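Local coordinates for putative uncharacterized protein (Mycobacterium avium, PDB 2Z6V), which is a sulfotransferase whose substrate is not established, and which probably transfers a sulfuryl group from the donor PAPS to an acceptor, as its relatives do, at residues A[135-140]-A[180-185]; A[142-147]-A[234-239]. All coordinates share one frame; numbering follows the deposited sequence.

Interaction 1 (A[135-140]-A[180-185]); sequences LLHWQC and PHWEDA
One face of the W182 indole is taken by CB of H137, which sits offset toward the rim of the six-membered ring; over the opposite face, more loosely, lies the carbonyl oxygen of D184. At the indole's edge, near its plane, CB of L136 meets CH2 at 3.6 Å, and W138 comes up rim to rim, the two planes inclined at 63° with neither ring over the other. The imidazole of H137 turns its own edge toward the face of W182, an edge-to-face pair with centroids 5.6 Å apart. With CG anti to the backbone N (chi1 -176°), this ring stands up over the W182 face with its own flat side turned to H181, whose CB lies 4.1 Å from the H137 ring centroid, almost on the normal, as a CH-pi contact. H181 is poorly ordered, so its place is less certain. The two imidazoles are nearly parallel but slid until they barely overlap. Together the four residues make an aromatic cluster between two loops of the sulfotransferase fold, one leaving strand 132-134 and the other following helix 156-166. L162 and C158 of that helix also pack on W182, while W138 gives its NE1 hydrogen to the carbonyl of L152. Q139, in the 3-10 turn 137-140, lays CG over a face of W138, and its OE1 accepts a nearly straight bond from the N-H of L136 (N to OE1 3.0 Å, 173°), just before the turn.

Interaction 2 (A[142-147]-A[234-239]); sequences HPIPPA and LQVLQS
P146 presses its ring against helix 224-238, CB and CG both 3.4 Å from the carbonyl oxygen of V236 and CG 4.1 Å from CG1 of the same valine. That CG1 methyl, anti to the backbone N (chi1 172°), also receives the tip of I144, whose CD1 lies 3.7 Å away; the two side chains cross at about a right angle. L237, whose CA is nearest to that of P146, sends its CB away from the loop, and CD2 comes back to a loose 4.5 Å from CB of P146. S239 OG donates a hydrogen bond of 2.9 Å to the V236 oxygen and rests 3.9 Å from CG of P146. A water bridges the two backbones, donating to the carbonyl oxygens of A147 and L237. Further out, Y93 of helix 70-96 packs on I144, P146 and V236, and R157 of helix 156-166 bonds to the carbonyl of P145, which follows a cis peptide bond. T240 gives its hydroxyl to the A147 oxygen. No direct hydrogen bond joins the two segments: P146, central here, has no N-H to offer, and the direct contact is packing, while the carbonyls of V236 and L237, late in helix 224-238, are met by the serine hydroxyl and the water.

Both contacts draw on the one long connection between strand 132-134, an outermost strand of the parallel sheet within this chain, and helix 156-166. Along the sequence the order is 135-140, 142-147, 180-185, 234-239, so interactions 1 and 2 interleave, and their centres lie 14 Å apart. They also touch: CD1 of L135 meets CD1 of L237 at 3.8 Å, and the W138 ring packs on CB of A147. The two contacts tie the edge-strand connection to the loop 180-185 and to helix 224-238, which leads into the neighbouring strand 244-248, with L237 and W138 at the junction. Interaction 1 is the more buried, its centre 12 Å from the chain centre against 18 Å for interaction 2.

Interaction 1 (A[135-140]-A[180-185])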
loop_
_atom_site.group_PDB
_atom_site.type_symbol
_atom_site.label_atom_id
_atom_site.label_comp_id
_atom_site.label_asym_id
_atom_site.label_seq_id
_atom_site.Cartn_x
_atom_site.Cartn_y
_atom_site.Cartn_z
ATOM N N LEU A 135 9.518 -3.730 3.949
ATOM C CA LEU A 135 8.820 -2.872 4.900
ATOM C C LEU A 135 7.830 -3.777 5.620
ATOM O O LEU A 135 6.917 -4.326 5.005
ATOM C CB LEU A 135 8.071 -1.753 4.167
ATOM C CG LEU A 135 7.273 -0.712 4.967
ATOM C CD1 LEU A 135 8.210 0.174 5.759
ATOM C CD2 LEU A 135 6.436 0.141 4.011
ATOM N N LEU A 136 8.016 -3.952 6.917
ATOM C CA LEU A 136 7.121 -4.807 7.679
ATOM C C LEU A 136 6.022 -3.965 8.294
ATOM O O LEU A 136 6.240 -2.810 8.653
ATOM C CB LEU A 136 7.913 -5.548 8.755
ATOM C CG LEU A 136 9.176 -6.203 8.179
ATOM C CD1 LEU A 136 9.902 -6.948 9.278
ATOM C CD2 LEU A 136 8.807 -7.148 7.026
ATOM N N HIS A 137 4.834 -4.545 8.410
ATOM C CA HIS A 137 3.708 -3.820 8.968
ATOM C C HIS A 137 3.954 -3.158 10.329
ATOM O O HIS A 137 3.492 -2.029 10.554
ATOM C CB HIS A 137 2.474 -4.717 9.064
ATOM C CG HIS A 137 1.253 -3.991 9.535
ATOM N ND1 HIS A 137 0.695 -2.944 8.826
ATOM C CD2 HIS A 137 0.539 -4.095 10.682
ATOM C CE1 HIS A 137 -0.305 -2.433 9.522
ATOM N NE2 HIS A 137 -0.420 -3.112 10.652
ATOM N N TRP A 138 4.673 -3.822 11.235
ATOM C CA TRP A 138 4.897 -3.209 12.533
ATOM C C TRP A 138 5.727 -1.937 12.437
ATOM O O TRP A 138 5.659 -1.082 13.319
ATOM C CB TRP A 138 5.537 -4.187 13.528
ATOM C CG TRP A 138 7.011 -4.458 13.385
ATOM C CD1 TRP A 138 7.603 -5.475 12.678
ATOM C CD2 TRP A 138 8.077 -3.760 14.046
ATOM N NE1 TRP A 138 8.965 -5.455 12.871
ATOM C CE2 TRP A 138 9.282 -4.415 13.705
ATOM C CE3 TRP A 138 8.129 -2.647 14.895
ATOM C CZ2 TRP A 138 10.528 -3.995 14.188
ATOM C CZ3 TRP A 138 9.374 -2.225 15.380
ATOM C CH2 TRP A 138 10.555 -2.902 15.023
ATOM N N GLN A 139 6.496 -1.802 11.359
ATOM C CA GLN A 139 7.319 -0.612 11.169
ATOM C C GLN A 139 6.469 0.549 10.668
ATOM O O GLN A 139 6.943 1.685 10.562
ATOM C CB GLN A 139 8.465 -0.901 10.198
ATOM C CG GLN A 139 9.373 -2.008 10.688
ATOM C CD GLN A 139 10.422 -2.380 9.678
ATOM O OE1 GLN A 139 10.129 -2.513 8.483
ATOM N NE2 GLN A 139 11.658 -2.560 10.144
ATOM N N CYS A 140 5.209 0.260 10.362
ATOM C CA CYS A 140 4.292 1.292 9.918
ATOM C C CYS A 140 3.350 1.666 11.060
ATOM O O CYS A 140 2.453 2.490 10.898
ATOM C CB CYS A 140 3.514 0.814 8.701
ATOM S SG CYS A 140 4.552 0.706 7.230
ATOM N N PRO A 180 -6.088 -9.335 8.908
ATOM C CA PRO A 180 -5.162 -9.465 10.037
ATOM C C PRO A 180 -3.737 -9.137 9.574
ATOM O O PRO A 180 -2.798 -9.881 9.863
ATOM C CB PRO A 180 -5.313 -10.932 10.443
ATOM C CG PRO A 180 -6.727 -11.242 10.064
ATOM C CD PRO A 180 -6.829 -10.594 8.702
ATOM N N HIS A 181 -3.599 -8.024 8.850
ATOM C CA HIS A 181 -2.315 -7.564 8.317
ATOM C C HIS A 181 -1.112 -8.011 9.133
ATOM O O HIS A 181 -0.935 -7.574 10.267
ATOM C CB HIS A 181 -2.305 -6.033 8.204
ATOM C CG HIS A 181 -2.589 -5.527 6.824
ATOM N ND1 HIS A 181 -1.736 -5.741 5.762
ATOM C CD2 HIS A 181 -3.638 -4.830 6.326
ATOM C CE1 HIS A 181 -2.247 -5.201 4.671
ATOM N NE2 HIS A 181 -3.403 -4.641 4.986
ATOM N N TRP A 182 -0.293 -8.882 8.541
ATOM C CA TRP A 182 0.906 -9.399 9.193
ATOM C C TRP A 182 1.347 -10.764 8.671
ATOM O O TRP A 182 2.504 -10.953 8.284
ATOM C CB TRP A 182 0.684 -9.517 10.700
ATOM C CG TRP A 182 1.727 -8.843 11.530
ATOM C CD1 TRP A 182 1.785 -8.808 12.891
ATOM C CD2 TRP A 182 2.861 -8.109 11.064
ATOM N NE1 TRP A 182 2.882 -8.101 13.303
ATOM C CE2 TRP A 182 3.562 -7.660 12.201
ATOM C CE3 TRP A 182 3.354 -7.786 9.799
ATOM C CZ2 TRP A 182 4.726 -6.907 12.111
ATOM C CZ3 TRP A 182 4.516 -7.034 9.712
ATOM C CH2 TRP A 182 5.187 -6.603 10.862
ATOM N N GLU A 183 0.416 -11.716 8.668
ATOM C CA GLU A 183 0.708 -13.081 8.236
ATOM C C GLU A 183 1.638 -13.631 9.316
ATOM O O GLU A 183 1.368 -13.479 10.511
ATOM C CB GLU A 183 1.419 -13.079 6.872
ATOM C CG GLU A 183 0.695 -13.833 5.744
ATOM C CD GLU A 183 0.912 -15.339 5.783
ATOM O OE1 GLU A 183 2.082 -15.773 5.815
ATOM O OE2 GLU A 183 -0.088 -16.089 5.767
ATOM N N ASP A 184 2.733 -14.257 8.903
ATOM C CA ASP A 184 3.688 -14.791 9.859
ATOM C C ASP A 184 4.180 -13.646 10.735
ATOM O O ASP A 184 3.740 -12.502 10.586
ATOM C CB ASP A 184 4.868 -15.447 9.131
ATOM C CG ASP A 184 4.665 -16.940 8.908
ATOM O OD1 ASP A 184 3.632 -17.332 8.318
ATOM O OD2 ASP A 184 5.550 -17.722 9.325
ATOM N N ALA A 185 5.093 -13.959 11.646
ATOM C CA ALA A 185 5.638 -12.959 12.550
ATOM C C ALA A 185 6.265 -11.805 11.792
ATOM O O ALA A 185 7.435 -11.865 11.440
ATOM C CB ALA A 185 6.675 -13.595 13.478
#

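Interaction 2 (A[142-147]-A[234-239])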
loop_
_atom_site.group_PDB
_atom_site.type_symbol
_atom_site.label_atom_id
_atom_site.label_comp_id
_atom_site.label_asym_id
_atom_site.label_seq_id
_atom_site.Cartn_x
_atom_site.Cartn_y
_atom_site.Cartn_z
ATOM N N HIS A 142 4.852 1.357 14.693
ATOM C CA HIS A 142 5.827 1.883 15.650
ATOM C C HIS A 142 7.225 1.910 15.031
ATOM O O HIS A 142 8.084 1.107 15.393
ATOM C CB HIS A 142 5.842 1.022 16.909
ATOM C CG HIS A 142 4.522 0.956 17.605
ATOM N ND1 HIS A 142 3.775 2.081 17.890
ATOM C CD2 HIS A 142 3.821 -0.095 18.092
ATOM C CE1 HIS A 142 2.673 1.724 18.524
ATOM N NE2 HIS A 142 2.675 0.410 18.658
ATOM N N PRO A 143 7.476 2.854 14.107
ATOM C CA PRO A 143 8.775 2.977 13.430
ATOM C C PRO A 143 9.993 3.336 14.283
ATOM O O PRO A 143 11.077 2.786 14.077
ATOM C CB PRO A 143 8.504 4.033 12.359
ATOM C CG PRO A 143 7.520 4.933 13.037
ATOM C CD PRO A 143 6.569 3.940 13.689
ATOM N N ILE A 144 9.805 4.243 15.235
ATOM C CA ILE A 144 10.888 4.726 16.084
ATOM C C ILE A 144 10.915 4.094 17.470
ATOM O O ILE A 144 9.891 4.053 18.153
ATOM C CB ILE A 144 10.778 6.275 16.241
ATOM C CG1 ILE A 144 10.801 6.931 14.859
ATOM C CG2 ILE A 144 11.900 6.816 17.120
ATOM C CD1 ILE A 144 11.961 6.493 13.979
ATOM N N PRO A 145 12.090 3.602 17.914
ATOM C CA PRO A 145 13.406 3.573 17.249
ATOM C C PRO A 145 13.521 2.328 16.361
ATOM O O PRO A 145 12.926 1.300 16.659
ATOM C CB PRO A 145 14.402 3.520 18.418
ATOM C CG PRO A 145 13.570 3.803 19.655
ATOM C CD PRO A 145 12.227 3.219 19.324
ATOM N N PRO A 146 14.313 2.395 15.279
ATOM C CA PRO A 146 14.449 1.231 14.388
ATOM C C PRO A 146 15.144 0.036 15.038
ATOM O O PRO A 146 15.967 0.195 15.947
ATOM C CB PRO A 146 15.221 1.799 13.199
ATOM C CG PRO A 146 16.141 2.794 13.869
ATOM C CD PRO A 146 15.248 3.474 14.898
ATOM N N ALA A 147 14.798 -1.161 14.574
ATOM C CA ALA A 147 15.372 -2.384 15.120
ATOM C C ALA A 147 16.497 -2.941 14.267
ATOM O O ALA A 147 16.630 -2.615 13.086
ATOM C CB ALA A 147 14.285 -3.447 15.285
ATOM N N LEU A 234 12.735 5.165 4.959
ATOM C CA LEU A 234 13.555 4.000 4.658
ATOM C C LEU A 234 14.988 4.168 5.160
ATOM O O LEU A 234 15.614 3.200 5.592
ATOM C CB LEU A 234 13.541 3.718 3.155
ATOM C CG LEU A 234 12.148 3.372 2.617
ATOM C CD1 LEU A 234 12.221 3.160 1.122
ATOM C CD2 LEU A 234 11.629 2.118 3.302
ATOM N N GLN A 235 15.507 5.392 5.131
ATOM C CA GLN A 235 16.867 5.616 5.614
ATOM C C GLN A 235 16.957 5.393 7.126
ATOM O O GLN A 235 18.007 5.010 7.642
ATOM C CB GLN A 235 17.340 7.026 5.243
ATOM C CG GLN A 235 17.602 7.193 3.754
ATOM C CD GLN A 235 17.827 8.629 3.367
ATOM O OE1 GLN A 235 16.969 9.482 3.592
ATOM N NE2 GLN A 235 18.984 8.911 2.778
ATOM N N VAL A 236 15.852 5.627 7.830
ATOM C CA VAL A 236 15.824 5.414 9.270
ATOM C C VAL A 236 15.792 3.911 9.573
ATOM O O VAL A 236 16.444 3.436 10.507
ATOM C CB VAL A 236 14.590 6.080 9.924
ATOM C CG1 VAL A 236 14.496 5.669 11.394
ATOM C CG2 VAL A 236 14.682 7.594 9.790
ATOM N N LEU A 237 15.030 3.161 8.785
ATOM C CA LEU A 237 14.946 1.726 9.001
ATOM C C LEU A 237 16.258 1.038 8.601
ATOM O O LEU A 237 16.659 0.054 9.232
ATOM C CB LEU A 237 13.763 1.144 8.224
ATOM C CG LEU A 237 12.364 1.631 8.639
ATOM C CD1 LEU A 237 11.309 1.055 7.683
ATOM C CD2 LEU A 237 12.057 1.206 10.079
ATOM N N GLN A 238 16.929 1.562 7.570
ATOM C CA GLN A 238 18.208 1.002 7.095
ATOM C C GLN A 238 19.327 1.165 8.102
ATOM O O GLN A 238 20.204 0.305 8.204
ATOM C CB GLN A 238 18.726 1.713 5.846
ATOM C CG GLN A 238 18.037 1.449 4.561
ATOM C CD GLN A 238 18.756 2.147 3.430
ATOM O OE1 GLN A 238 19.192 3.289 3.579
ATOM N NE2 GLN A 238 18.889 1.464 2.290
ATOM N N SER A 239 19.313 2.298 8.805
ATOM C CA SER A 239 20.366 2.616 9.754
ATOM C C SER A 239 20.674 1.516 10.757
ATOM O O SER A 239 21.808 1.410 11.211
ATOM C CB SER A 239 20.071 3.947 10.477
ATOM O OG SER A 239 19.107 3.811 11.504
HETATM O O HOH W 1 15.241 -1.397 11.202
#